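Long-range contacts in alpha-catenin-like protein hmp-1 (Caenorhabditis elegans, PDB 5H5M), which binds beta-catenin and actin filaments within the cadherin-catenin complex of adherens junctions and is required for cell migration and shape change during body enclosure and elongation: residues Phe14-Glu19 / Val100-Lys105; Leu76-Tyr80 / Asp92-Ile97; Gly255-Thr260 / Glu351-Ile356. All coordinates share one frame; numbering follows the deposited sequence.

Contact 1 (Phe14-Glu19 / Val100-Lys105)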
ATOM      1  N   PHE A  14       8.212  20.330 -12.926  1.00 43.23           N
ATOM      2  CA  PHE A  14       9.451  20.859 -12.361  1.00 44.85           C
ATOM      3  C   PHE A  14      10.677  20.301 -13.072  1.00 47.75           C
ATOM      4  O   PHE A  14      11.669  21.002 -13.266  1.00 50.84           O
ATOM      5  CB  PHE A  14       9.528  20.547 -10.866  1.00 38.28           C
ATOM      6  CG  PHE A  14      10.761  21.077 -10.194  1.00 36.27           C
ATOM      7  CD1 PHE A  14      10.936  22.441 -10.012  1.00 33.17           C
ATOM      8  CD2 PHE A  14      11.736  20.212  -9.724  1.00 29.59           C
ATOM      9  CE1 PHE A  14      12.066  22.933  -9.386  1.00 31.35           C
ATOM     10  CE2 PHE A  14      12.871  20.698  -9.093  1.00 29.90           C
ATOM     11  CZ  PHE A  14      13.037  22.060  -8.923  1.00 28.12           C
ATOM     12  N   GLN A  15      10.598  19.037 -13.472  1.00 44.48           N
ATOM     13  CA  GLN A  15      11.701  18.387 -14.166  1.00 42.89           C
ATOM     14  C   GLN A  15      11.935  18.981 -15.549  1.00 38.91           C
ATOM     15  O   GLN A  15      12.969  18.738 -16.165  1.00 43.19           O
ATOM     16  CB  GLN A  15      11.448  16.885 -14.281  1.00 48.68           C
ATOM     17  CG  GLN A  15      11.684  16.121 -12.990  1.00 51.41           C
ATOM     18  CD  GLN A  15      11.515  14.626 -13.161  1.00 56.70           C
ATOM     19  OE1 GLN A  15      10.653  14.168 -13.910  1.00 63.85           O
ATOM     20  NE2 GLN A  15      12.346  13.854 -12.471  1.00 59.88           N
ATOM     21  N   ASN A  16      10.968  19.753 -16.035  1.00 41.97           N
ATOM     22  CA  ASN A  16      11.109  20.437 -17.316  1.00 44.23           C
ATOM     23  C   ASN A  16      11.382  21.925 -17.132  1.00 44.03           C
ATOM     24  O   ASN A  16      12.098  22.532 -17.926  1.00 54.30           O
ATOM     25  CB  ASN A  16       9.858  20.240 -18.173  1.00 46.20           C
ATOM     26  CG  ASN A  16       9.695  18.809 -18.646  1.00 57.77           C
ATOM     27  OD1 ASN A  16      10.661  18.163 -19.057  1.00 56.86           O
ATOM     28  ND2 ASN A  16       8.467  18.304 -18.591  1.00 56.02           N
ATOM     29  N   ARG A  17      10.808  22.503 -16.079  1.00 39.25           N
ATOM     30  CA  ARG A  17      10.971  23.925 -15.793  1.00 38.93           C
ATOM     31  C   ARG A  17      12.428  24.283 -15.519  1.00 43.41           C
ATOM     32  O   ARG A  17      12.873  25.383 -15.849  1.00 50.36           O
ATOM     33  CB  ARG A  17      10.105  24.342 -14.600  1.00 39.99           C
ATOM     34  CG  ARG A  17       8.604  24.250 -14.837  1.00 47.15           C
ATOM     35  CD  ARG A  17       8.172  25.066 -16.046  1.00 52.10           C
ATOM     36  NE  ARG A  17       8.431  26.496 -15.886  1.00 71.19           N
ATOM     37  CZ  ARG A  17       7.539  27.376 -15.441  1.00 76.39           C
ATOM     38  NH1 ARG A  17       6.320  26.975 -15.105  1.00 88.70           N
ATOM     39  NH2 ARG A  17       7.863  28.657 -15.333  1.00 66.94           N
ATOM     40  N   ILE A  18      13.168  23.354 -14.919  1.00 34.62           N
ATOM     41  CA  ILE A  18      14.560  23.605 -14.555  1.00 38.92           C
ATOM     42  C   ILE A  18      15.485  23.544 -15.765  1.00 41.38           C
ATOM     43  O   ILE A  18      16.662  23.891 -15.673  1.00 39.75           O
ATOM     44  CB  ILE A  18      15.062  22.603 -13.505  1.00 39.92           C
ATOM     45  CG1 ILE A  18      14.969  21.177 -14.051  1.00 42.25           C
ATOM     46  CG2 ILE A  18      14.284  22.754 -12.206  1.00 29.05           C
ATOM     47  CD1 ILE A  18      15.497  20.130 -13.112  1.00 36.93           C
ATOM     48  N   GLU A  19      14.950  23.092 -16.894  1.00 44.05           N
ATOM     49  CA  GLU A  19      15.711  23.053 -18.136  1.00 48.94           C
ATOM     50  C   GLU A  19      15.391  24.273 -18.989  1.00 48.99           C
ATOM     51  O   GLU A  19      14.496  24.242 -19.833  1.00 49.05           O
ATOM     52  CB  GLU A  19      15.424  21.764 -18.906  1.00 51.59           C
ATOM     53  CG  GLU A  19      16.006  20.526 -18.249  1.00 59.41           C
ATOM     54  CD  GLU A  19      15.642  19.248 -18.975  1.00 74.10           C
ATOM     55  OE1 GLU A  19      14.566  19.206 -19.609  1.00 89.30           O
ATOM     56  OE2 GLU A  19      16.435  18.285 -18.914  1.00 73.27           O
ATOM     57  N   VAL A 100      19.671  17.614 -10.064  1.00 33.32           N
ATOM     58  CA  VAL A 100      18.308  17.882  -9.625  1.00 32.26           C
ATOM     59  C   VAL A 100      17.375  16.749 -10.044  1.00 35.55           C
ATOM     60  O   VAL A 100      16.557  16.284  -9.247  1.00 34.07           O
ATOM     61  CB  VAL A 100      17.776  19.215 -10.188  1.00 31.12           C
ATOM     62  CG1 VAL A 100      16.350  19.453  -9.723  1.00 28.83           C
ATOM     63  CG2 VAL A 100      18.671  20.366  -9.761  1.00 30.57           C
ATOM     64  N   HIS A 101      17.510  16.310 -11.295  1.00 30.09           N
ATOM     65  CA  HIS A 101      16.697  15.217 -11.827  1.00 35.99           C
ATOM     66  C   HIS A 101      16.873  13.939 -11.021  1.00 38.85           C
ATOM     67  O   HIS A 101      15.918  13.190 -10.821  1.00 42.06           O
ATOM     68  CB  HIS A 101      17.037  14.946 -13.297  1.00 38.02           C
ATOM     69  CG  HIS A 101      16.364  15.878 -14.257  1.00 45.86           C
ATOM     70  ND1 HIS A 101      16.774  16.021 -15.567  1.00 54.17           N
ATOM     71  CD2 HIS A 101      15.307  16.708 -14.103  1.00 47.37           C
ATOM     72  CE1 HIS A 101      16.001  16.902 -16.174  1.00 50.50           C
ATOM     73  NE2 HIS A 101      15.102  17.335 -15.308  1.00 53.14           N
ATOM     74  N   LYS A 102      18.095  13.692 -10.557  1.00 36.53           N
ATOM     75  CA  LYS A 102      18.371  12.505  -9.757  1.00 40.75           C
ATOM     76  C   LYS A 102      17.700  12.581  -8.383  1.00 35.72           C
ATOM     77  O   LYS A 102      17.188  11.580  -7.878  1.00 32.85           O
ATOM     78  CB  LYS A 102      19.877  12.303  -9.593  1.00 43.92           C
ATOM     79  CG  LYS A 102      20.260  10.878  -9.229  1.00 57.42           C
ATOM     80  CD  LYS A 102      21.130  10.834  -7.985  1.00 65.05           C
ATOM     81  CE  LYS A 102      22.409  11.633  -8.174  1.00 65.45           C
ATOM     82  NZ  LYS A 102      23.260  11.604  -6.950  1.00 72.52           N
ATOM     83  N   ARG A 103      17.706  13.767  -7.780  1.00 30.06           N
ATOM     84  CA  ARG A 103      17.053  13.964  -6.488  1.00 30.41           C
ATOM     85  C   ARG A 103      15.539  13.885  -6.640  1.00 30.86           C
ATOM     86  O   ARG A 103      14.853  13.288  -5.811  1.00 31.01           O
ATOM     87  CB  ARG A 103      17.452  15.307  -5.871  1.00 28.98           C
ATOM     88  CG  ARG A 103      18.948  15.481  -5.692  1.00 33.55           C
ATOM     89  CD  ARG A 103      19.519  14.451  -4.731  1.00 35.65           C
ATOM     90  NE  ARG A 103      20.978  14.481  -4.722  1.00 47.11           N
ATOM     91  CZ  ARG A 103      21.740  13.801  -3.872  1.00 59.28           C
ATOM     92  NH1 ARG A 103      21.182  13.030  -2.947  1.00 63.63           N
ATOM     93  NH2 ARG A 103      23.061  13.893  -3.945  1.00 57.04           N
ATOM     94  N   THR A 104      15.026  14.488  -7.707  1.00 34.82           N
ATOM     95  CA  THR A 104      13.600  14.442  -8.005  1.00 35.55           C
ATOM     96  C   THR A 104      13.128  13.006  -8.239  1.00 37.43           C
ATOM     97  O   THR A 104      12.073  12.603  -7.750  1.00 40.38           O
ATOM     98  CB  THR A 104      13.253  15.296  -9.241  1.00 33.29           C
ATOM     99  OG1 THR A 104      13.734  16.633  -9.054  1.00 37.98           O
ATOM    100  CG2 THR A 104      11.757  15.336  -9.452  1.00 42.37           C
ATOM    101  N   LYS A 105      13.922  12.237  -8.980  1.00 33.52           N
ATOM    102  CA  LYS A 105      13.599  10.842  -9.261  1.00 27.65           C
ATOM    103  C   LYS A 105      13.515  10.017  -7.977  1.00 33.63           C
ATOM    104  O   LYS A 105      12.622   9.179  -7.823  1.00 28.86           O
ATOM    105  CB  LYS A 105      14.635  10.221 -10.202  1.00 29.02           C
ATOM    106  CG  LYS A 105      14.427   8.727 -10.413  1.00 35.46           C
ATOM    107  CD  LYS A 105      15.487   8.097 -11.300  1.00 40.45           C
ATOM    108  CE  LYS A 105      15.283   6.590 -11.369  1.00 41.92           C
ATOM    109  NZ  LYS A 105      16.252   5.912 -12.268  1.00 59.49           N
TER

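Contact 2 (Leu76-Tyr80 / Asp92-Ile97)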
ATOM      1  N   LEU A  76      22.192  24.589  -8.950  1.00 30.34           N
ATOM      2  CA  LEU A  76      21.833  24.800 -10.350  1.00 30.54           C
ATOM      3  C   LEU A  76      21.585  26.277 -10.643  1.00 31.11           C
ATOM      4  O   LEU A  76      22.058  26.802 -11.652  1.00 32.18           O
ATOM      5  CB  LEU A  76      20.598  23.975 -10.723  1.00 29.94           C
ATOM      6  CG  LEU A  76      20.002  24.207 -12.118  1.00 38.73           C
ATOM      7  CD1 LEU A  76      21.021  23.935 -13.217  1.00 31.72           C
ATOM      8  CD2 LEU A  76      18.752  23.351 -12.324  1.00 36.26           C
ATOM      9  N   LEU A  77      20.845  26.941  -9.759  1.00 30.73           N
ATOM     10  CA  LEU A  77      20.544  28.364  -9.918  1.00 31.76           C
ATOM     11  C   LEU A  77      21.816  29.200  -9.853  1.00 32.91           C
ATOM     12  O   LEU A  77      21.930  30.225 -10.529  1.00 50.58           O
ATOM     13  CB  LEU A  77      19.554  28.835  -8.849  1.00 31.83           C
ATOM     14  CG  LEU A  77      18.137  28.258  -8.916  1.00 38.22           C
ATOM     15  CD1 LEU A  77      17.286  28.778  -7.762  1.00 31.13           C
ATOM     16  CD2 LEU A  77      17.489  28.577 -10.254  1.00 31.36           C
ATOM     17  N   THR A  78      22.767  28.760  -9.035  1.00 33.52           N
ATOM     18  CA  THR A  78      24.060  29.429  -8.933  1.00 38.55           C
ATOM     19  C   THR A  78      24.810  29.334 -10.262  1.00 35.62           C
ATOM     20  O   THR A  78      25.461  30.290 -10.684  1.00 36.91           O
ATOM     21  CB  THR A  78      24.927  28.829  -7.802  1.00 35.02           C
ATOM     22  OG1 THR A  78      24.258  28.996  -6.546  1.00 39.09           O
ATOM     23  CG2 THR A  78      26.280  29.515  -7.733  1.00 36.87           C
ATOM     24  N   GLU A  79      24.698  28.184 -10.924  1.00 34.58           N
ATOM     25  CA  GLU A  79      25.361  27.972 -12.206  1.00 35.67           C
ATOM     26  C   GLU A  79      24.674  28.729 -13.341  1.00 48.32           C
ATOM     27  O   GLU A  79      25.343  29.244 -14.241  1.00 46.36           O
ATOM     28  CB  GLU A  79      25.428  26.481 -12.543  1.00 35.54           C
ATOM     29  CG  GLU A  79      26.278  25.646 -11.588  1.00 38.27           C
ATOM     30  CD  GLU A  79      27.767  25.939 -11.686  1.00 44.39           C
ATOM     31  OE1 GLU A  79      28.173  26.764 -12.533  1.00 51.74           O
ATOM     32  OE2 GLU A  79      28.541  25.329 -10.916  1.00 47.84           O
ATOM     33  N   TYR A  80      23.346  28.798 -13.302  1.00 35.12           N
ATOM     34  CA  TYR A  80      22.601  29.583 -14.284  1.00 35.98           C
ATOM     35  C   TYR A  80      23.009  31.053 -14.241  1.00 41.63           C
ATOM     36  O   TYR A  80      23.028  31.735 -15.264  1.00 47.60           O
ATOM     37  CB  TYR A  80      21.093  29.466 -14.053  1.00 36.14           C
ATOM     38  CG  TYR A  80      20.411  28.369 -14.846  1.00 39.47           C
ATOM     39  CD1 TYR A  80      20.410  28.390 -16.235  1.00 37.20           C
ATOM     40  CD2 TYR A  80      19.742  27.335 -14.205  1.00 36.27           C
ATOM     41  CE1 TYR A  80      19.780  27.398 -16.965  1.00 46.49           C
ATOM     42  CE2 TYR A  80      19.107  26.338 -14.925  1.00 39.65           C
ATOM     43  CZ  TYR A  80      19.129  26.376 -16.305  1.00 46.34           C
ATOM     44  OH  TYR A  80      18.500  25.389 -17.026  1.00 37.85           O
ATOM     45  N   ASP A  92      28.660  23.072 -17.089  1.00 55.36           N
ATOM     46  CA  ASP A  92      28.353  22.909 -15.673  1.00 42.97           C
ATOM     47  C   ASP A  92      26.858  22.928 -15.389  1.00 44.47           C
ATOM     48  O   ASP A  92      26.390  22.290 -14.446  1.00 38.82           O
ATOM     49  CB  ASP A  92      29.051  23.996 -14.864  1.00 42.69           C
ATOM     50  CG  ASP A  92      30.551  23.817 -14.840  1.00 50.55           C
ATOM     51  OD1 ASP A  92      31.006  22.653 -14.840  1.00 51.13           O
ATOM     52  OD2 ASP A  92      31.274  24.836 -14.826  1.00 47.14           O
ATOM     53  N   ILE A  93      26.111  23.665 -16.203  1.00 45.72           N
ATOM     54  CA  ILE A  93      24.661  23.707 -16.059  1.00 50.32           C
ATOM     55  C   ILE A  93      24.001  22.336 -16.295  1.00 47.27           C
ATOM     56  O   ILE A  93      23.176  21.920 -15.479  1.00 46.50           O
ATOM     57  CB  ILE A  93      24.037  24.770 -16.997  1.00 48.93           C
ATOM     58  CG1 ILE A  93      24.345  26.173 -16.465  1.00 38.39           C
ATOM     59  CG2 ILE A  93      22.529  24.564 -17.131  1.00 37.87           C
ATOM     60  CD1 ILE A  93      23.748  27.295 -17.287  1.00 46.82           C
ATOM     61  N   PRO A  94      24.361  21.620 -17.387  1.00 49.86           N
ATOM     62  CA  PRO A  94      23.715  20.309 -17.563  1.00 49.37           C
ATOM     63  C   PRO A  94      24.024  19.325 -16.435  1.00 49.61           C
ATOM     64  O   PRO A  94      23.177  18.491 -16.111  1.00 49.88           O
ATOM     65  CB  PRO A  94      24.287  19.806 -18.898  1.00 54.02           C
ATOM     66  CG  PRO A  94      25.528  20.598 -19.120  1.00 51.63           C
ATOM     67  CD  PRO A  94      25.245  21.939 -18.525  1.00 51.20           C
ATOM     68  N   LEU A  95      25.211  19.428 -15.845  1.00 53.32           N
ATOM     69  CA  LEU A  95      25.560  18.614 -14.684  1.00 44.30           C
ATOM     70  C   LEU A  95      24.651  18.944 -13.505  1.00 44.98           C
ATOM     71  O   LEU A  95      24.234  18.054 -12.761  1.00 40.88           O
ATOM     72  CB  LEU A  95      27.023  18.821 -14.293  1.00 41.64           C
ATOM     73  CG  LEU A  95      28.071  18.170 -15.195  1.00 55.89           C
ATOM     74  CD1 LEU A  95      29.459  18.728 -14.897  1.00 54.86           C
ATOM     75  CD2 LEU A  95      28.050  16.657 -15.022  1.00 46.50           C
ATOM     76  N   GLY A  96      24.349  20.229 -13.344  1.00 40.55           N
ATOM     77  CA  GLY A  96      23.467  20.685 -12.287  1.00 35.05           C
ATOM     78  C   GLY A  96      22.044  20.205 -12.500  1.00 41.41           C
ATOM     79  O   GLY A  96      21.366  19.801 -11.553  1.00 36.37           O
ATOM     80  N   ILE A  97      21.597  20.254 -13.752  1.00 46.76           N
ATOM     81  CA  ILE A  97      20.276  19.761 -14.127  1.00 41.36           C
ATOM     82  C   ILE A  97      20.152  18.269 -13.834  1.00 40.35           C
ATOM     83  O   ILE A  97      19.129  17.810 -13.327  1.00 42.55           O
ATOM     84  CB  ILE A  97      19.984  20.020 -15.622  1.00 43.05           C
ATOM     85  CG1 ILE A  97      19.838  21.521 -15.882  1.00 34.13           C
ATOM     86  CG2 ILE A  97      18.729  19.276 -16.069  1.00 45.15           C
ATOM     87  CD1 ILE A  97      19.695  21.879 -17.347  1.00 36.49           C
TER
HETATM   88  O   HOH W   1      30.876  27.040 -13.347  1.00 34.85           O

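Contact 3 (Gly255-Thr260 / Glu351-Ile356)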
ATOM      1  N   GLY A 255       5.544 -10.854  14.491  1.00 32.87           N
ATOM      2  CA  GLY A 255       5.210 -12.163  15.022  1.00 37.30           C
ATOM      3  C   GLY A 255       6.292 -12.720  15.930  1.00 32.47           C
ATOM      4  O   GLY A 255       5.997 -13.389  16.921  1.00 34.48           O
ATOM      5  N   ILE A 256       7.547 -12.439  15.594  1.00 28.06           N
ATOM      6  CA  ILE A 256       8.674 -12.887  16.402  1.00 34.85           C
ATOM      7  C   ILE A 256       8.632 -12.240  17.786  1.00 37.03           C
ATOM      8  O   ILE A 256       8.871 -12.901  18.796  1.00 34.14           O
ATOM      9  CB  ILE A 256      10.022 -12.576  15.714  1.00 33.32           C
ATOM     10  CG1 ILE A 256      10.252 -13.534  14.545  1.00 37.19           C
ATOM     11  CG2 ILE A 256      11.177 -12.683  16.696  1.00 27.16           C
ATOM     12  CD1 ILE A 256      11.445 -13.166  13.685  1.00 33.42           C
ATOM     13  N   LYS A 257       8.305 -10.951  17.827  1.00 43.44           N
ATOM     14  CA  LYS A 257       8.198 -10.233  19.095  1.00 43.68           C
ATOM     15  C   LYS A 257       7.101 -10.806  19.988  1.00 43.51           C
ATOM     16  O   LYS A 257       7.237 -10.830  21.208  1.00 43.59           O
ATOM     17  CB  LYS A 257       7.947  -8.744  18.853  1.00 46.41           C
ATOM     18  CG  LYS A 257       9.210  -7.949  18.591  1.00 55.63           C
ATOM     19  CD  LYS A 257       9.122  -6.566  19.216  1.00 64.92           C
ATOM     20  CE  LYS A 257      10.487  -5.900  19.273  1.00 69.69           C
ATOM     21  NZ  LYS A 257      10.449  -4.633  20.053  1.00 72.49           N
ATOM     22  N   GLY A 258       6.016 -11.269  19.379  1.00 38.22           N
ATOM     23  CA  GLY A 258       4.932 -11.867  20.136  1.00 41.01           C
ATOM     24  C   GLY A 258       5.308 -13.211  20.728  1.00 41.92           C
ATOM     25  O   GLY A 258       4.857 -13.571  21.816  1.00 41.34           O
ATOM     26  N   ILE A 259       6.139 -13.954  20.005  1.00 40.55           N
ATOM     27  CA  ILE A 259       6.597 -15.260  20.455  1.00 39.67           C
ATOM     28  C   ILE A 259       7.563 -15.135  21.629  1.00 42.97           C
ATOM     29  O   ILE A 259       7.461 -15.870  22.612  1.00 42.96           O
ATOM     30  CB  ILE A 259       7.282 -16.034  19.305  1.00 30.52           C
ATOM     31  CG1 ILE A 259       6.245 -16.461  18.267  1.00 29.65           C
ATOM     32  CG2 ILE A 259       8.033 -17.250  19.832  1.00 28.22           C
ATOM     33  CD1 ILE A 259       6.837 -17.166  17.073  1.00 33.56           C
ATOM     34  N   THR A 260       8.487 -14.186  21.527  1.00 38.99           N
ATOM     35  CA  THR A 260       9.577 -14.067  22.486  1.00 40.24           C
ATOM     36  C   THR A 260       9.226 -13.243  23.724  1.00 53.38           C
ATOM     37  O   THR A 260       9.946 -13.283  24.723  1.00 61.93           O
ATOM     38  CB  THR A 260      10.815 -13.446  21.826  1.00 33.96           C
ATOM     39  OG1 THR A 260      10.460 -12.186  21.241  1.00 38.23           O
ATOM     40  CG2 THR A 260      11.358 -14.371  20.745  1.00 33.19           C
ATOM     41  N   GLU A 351      10.327 -21.895  18.623  1.00 31.41           N
ATOM     42  CA  GLU A 351       9.112 -21.443  17.956  1.00 27.39           C
ATOM     43  C   GLU A 351       9.374 -20.213  17.090  1.00 30.35           C
ATOM     44  O   GLU A 351       8.725 -20.021  16.060  1.00 27.02           O
ATOM     45  CB  GLU A 351       8.015 -21.150  18.982  1.00 29.18           C
ATOM     46  CG  GLU A 351       7.609 -22.352  19.835  1.00 34.11           C
ATOM     47  CD  GLU A 351       6.787 -23.392  19.079  1.00 46.50           C
ATOM     48  OE1 GLU A 351       6.093 -24.190  19.743  1.00 59.95           O
ATOM     49  OE2 GLU A 351       6.828 -23.424  17.830  1.00 41.84           O
ATOM     50  N   MET A 352      10.328 -19.387  17.511  1.00 26.49           N
ATOM     51  CA  MET A 352      10.745 -18.239  16.715  1.00 28.55           C
ATOM     52  C   MET A 352      11.334 -18.711  15.388  1.00 27.42           C
ATOM     53  O   MET A 352      11.014 -18.178  14.326  1.00 25.66           O
ATOM     54  CB  MET A 352      11.763 -17.389  17.480  1.00 27.46           C
ATOM     55  CG  MET A 352      12.471 -16.346  16.628  1.00 27.23           C
ATOM     56  SD  MET A 352      13.671 -15.372  17.561  1.00 46.68           S
ATOM     57  CE  MET A 352      14.863 -16.633  18.004  1.00 41.97           C
ATOM     58  N   ASN A 353      12.191 -19.721  15.459  1.00 24.62           N
ATOM     59  CA  ASN A 353      12.789 -20.299  14.267  1.00 27.59           C
ATOM     60  C   ASN A 353      11.748 -20.986  13.382  1.00 32.61           C
ATOM     61  O   ASN A 353      11.804 -20.882  12.158  1.00 35.96           O
ATOM     62  CB  ASN A 353      13.893 -21.286  14.655  1.00 32.30           C
ATOM     63  CG  ASN A 353      15.177 -20.589  15.075  1.00 39.57           C
ATOM     64  OD1 ASN A 353      15.530 -19.536  14.541  1.00 43.40           O
ATOM     65  ND2 ASN A 353      15.883 -21.176  16.033  1.00 40.93           N
ATOM     66  N   GLU A 354      10.798 -21.681  14.001  1.00 30.03           N
ATOM     67  CA  GLU A 354       9.725 -22.331  13.253  1.00 31.37           C
ATOM     68  C   GLU A 354       8.861 -21.313  12.518  1.00 29.40           C
ATOM     69  O   GLU A 354       8.409 -21.561  11.401  1.00 33.59           O
ATOM     70  CB  GLU A 354       8.855 -23.185  14.181  1.00 32.28           C
ATOM     71  CG  GLU A 354       7.574 -23.728  13.542  1.00 32.50           C
ATOM     72  CD  GLU A 354       7.819 -24.613  12.324  1.00 39.13           C
ATOM     73  OE1 GLU A 354       8.956 -25.097  12.134  1.00 39.23           O
ATOM     74  OE2 GLU A 354       6.859 -24.833  11.556  1.00 44.85           O
ATOM     75  N   PHE A 355       8.639 -20.163  13.146  1.00 25.55           N
ATOM     76  CA  PHE A 355       7.864 -19.100  12.524  1.00 22.75           C
ATOM     77  C   PHE A 355       8.635 -18.473  11.366  1.00 27.33           C
ATOM     78  O   PHE A 355       8.063 -18.192  10.315  1.00 27.80           O
ATOM     79  CB  PHE A 355       7.495 -18.031  13.551  1.00 22.64           C
ATOM     80  CG  PHE A 355       6.503 -17.023  13.044  1.00 22.26           C
ATOM     81  CD1 PHE A 355       5.234 -17.418  12.655  1.00 31.25           C
ATOM     82  CD2 PHE A 355       6.836 -15.683  12.963  1.00 21.05           C
ATOM     83  CE1 PHE A 355       4.314 -16.496  12.191  1.00 28.93           C
ATOM     84  CE2 PHE A 355       5.920 -14.756  12.498  1.00 27.74           C
ATOM     85  CZ  PHE A 355       4.656 -15.164  12.113  1.00 26.62           C
ATOM     86  N   ILE A 356       9.933 -18.259  11.569  1.00 27.85           N
ATOM     87  CA  ILE A 356      10.803 -17.708  10.533  1.00 25.68           C
ATOM     88  C   ILE A 356      10.856 -18.621   9.313  1.00 25.59           C
ATOM     89  O   ILE A 356      10.735 -18.159   8.177  1.00 28.82           O
ATOM     90  CB  ILE A 356      12.237 -17.479  11.062  1.00 32.17           C
ATOM     91  CG1 ILE A 356      12.275 -16.266  11.992  1.00 34.08           C
ATOM     92  CG2 ILE A 356      13.218 -17.277   9.913  1.00 31.39           C
ATOM     93  CD1 ILE A 356      13.646 -16.000  12.592  1.00 30.75           C
TER

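Contact 1 (Phe14-Glu19 / Val100-Lys105)
Gln15 on helix 6-17 and His101 on helix 92-122 mark the closest backbone approach, their CA atoms 6.4 Å apart. One hydrogen bond links the two segments: His101 NE2 donates to Gln15 O at 2.7 Å, with an N-H...O angle of 161°. The oxygen lies close to the imidazole plane, and the N-H meets a lone pair in the carbonyl plane. Glu19 N bonds to Asn16 O, three residues back, which is consistent with Gln15 O being available to the histidine. A second oxygen, Glu19 OE2, sits at the same ring's edge, 3.1 Å from His101 CE1, its carboxylate turned 72° against the imidazole; this negative neighbour would probably stabilise a protonated histidine. On the apolar side, Ile18 CD1 lies 3.6 Å from Val100 CG1 and also meets His101 CD2. Phe14 CE2 approaches the same Val100 methyl at 3.7 Å, while Ile18 CG2 lies over one face of the phenyl ring, displaced toward its perimeter. Thr104 OG1 turns back to Val100 O (2.9 Å), and a chi1 of -55° leaves CG2 anti to the backbone N, where it lies 3.4 Å from Gln15 NE2. His37 of helix 27-49 meets the Phe14 ring edge-to-face, and Leu69 of helix 56-80 touches Val100 and Thr104. Four helices thus converge on one interior, the four-helix-bundle packing of the vinculin/alpha-catenin family, here in the M domain.

Contact 2 (Leu76-Tyr80 / Asp92-Ile97)
A water gripped by two carboxylates bridges Glu79 and Asp92, donating to Glu79 OE1 at 2.8 Å. The same water oxygen lies 2.7 Å from Asp92 OD2, to which it also donates. The shared donor probably eases the repulsion between these two like-charged groups, which lie on an antiparallel helical hairpin. That description rests on the geometry: helices 56-80 and 92-122 follow each other in the chain, the local N-to-C directions lie 161° apart, and the short axes approach to 8.9 Å. Residues 76-80 also fall in a predicted coiled coil. The backbones come closest at Leu76 and Gly96, with CA atoms 4.8 Å apart. A beta carbon on Gly96 would come tightly, to 3.2 Å, against Leu76 CD1, so the missing side chain makes room for the leucine. Leu76, with CG anti to its own nitrogen (chi1 173°), lays that methyl across the backbone of the facing turn and reaches Ile97 CG1 at 3.8 Å. Ile93 CG2 makes a CH-pi contact over one face of the Tyr80 ring, 4.2 Å from its centroid and 25° off the normal. The phenol oxygen is held from outside the pair by hydrogen bonds with Ile18 O and Ile20 N, and Tyr25 stacks on the ring, which is likely to restrict how the ring is turned toward Ile93. Beside the CH-pi contact, Ile93 CD1 rests 3.7 Å from Tyr80 CD1.

Contact 3 (Gly255-Thr260 / Glu351-Ile356)
Apolar packing carries the contact between Ile256 and Ile259 on one helix and Met352, Phe355 and Ile356 on the other. Ile256 works with both branches: CD1 lies 3.6 Å from Ile356 CG1, while a chi1 of -74°, measured to CG1, leaves CG2 anti to the backbone N, where it meets Met352 SD at 3.8 Å. Thr260 CG2 approaches the same sulfur. With an alanine here instead of Ile256, Met352 SD and Ile356 CG1 would probably lose these apolar partners, opening a gap between the two helices. Ile259 CD1 packs obliquely against Phe355, 3.7 Å from its CB. These helices, 237-260 and 345-374, run antiparallel, with local axes 9.6 Å apart and directions 161° from each other, as neighbours in a four-helix bundle do; Leu332 of helix 305-339 and Val276 of helix 276-300 close over Ile259 and Phe355 from two further helices. Side chain meets backbone where Phe355 CE2 reaches Gly255 CA at 3.7 Å, a position where a beta carbon would collide with the ring. Among polar groups, Glu351 sends its carboxylate away from the facing helix into a salt bridge with Arg335. Thr260 OG1 donates to Ile256 O at 3.0 Å, an oxygen that also accepts from Thr260 N.

How the contacts relate
From the N terminus, residues 14-19 come first, and contact 1 closes a largely helical loop of 80 residues when helix 92-122 returns beside them. Contact 2 is nested inside that loop: it joins helix 56-80 to the start of helix 92-122 across a short connection without helix in the modelled part. The two share helix 92-122, their centres are about 11 Å apart, and they touch directly, with Val100 CG2 3.9 Å from Leu76 CD2. Contact 3 opens only after both have closed and brings helix 345-374 back to helix 237-260 over a further 90 residues. Its centre is about 45 Å from that of contact 1, on the opposite side of the chain's centre; no two contacts cross in sequence.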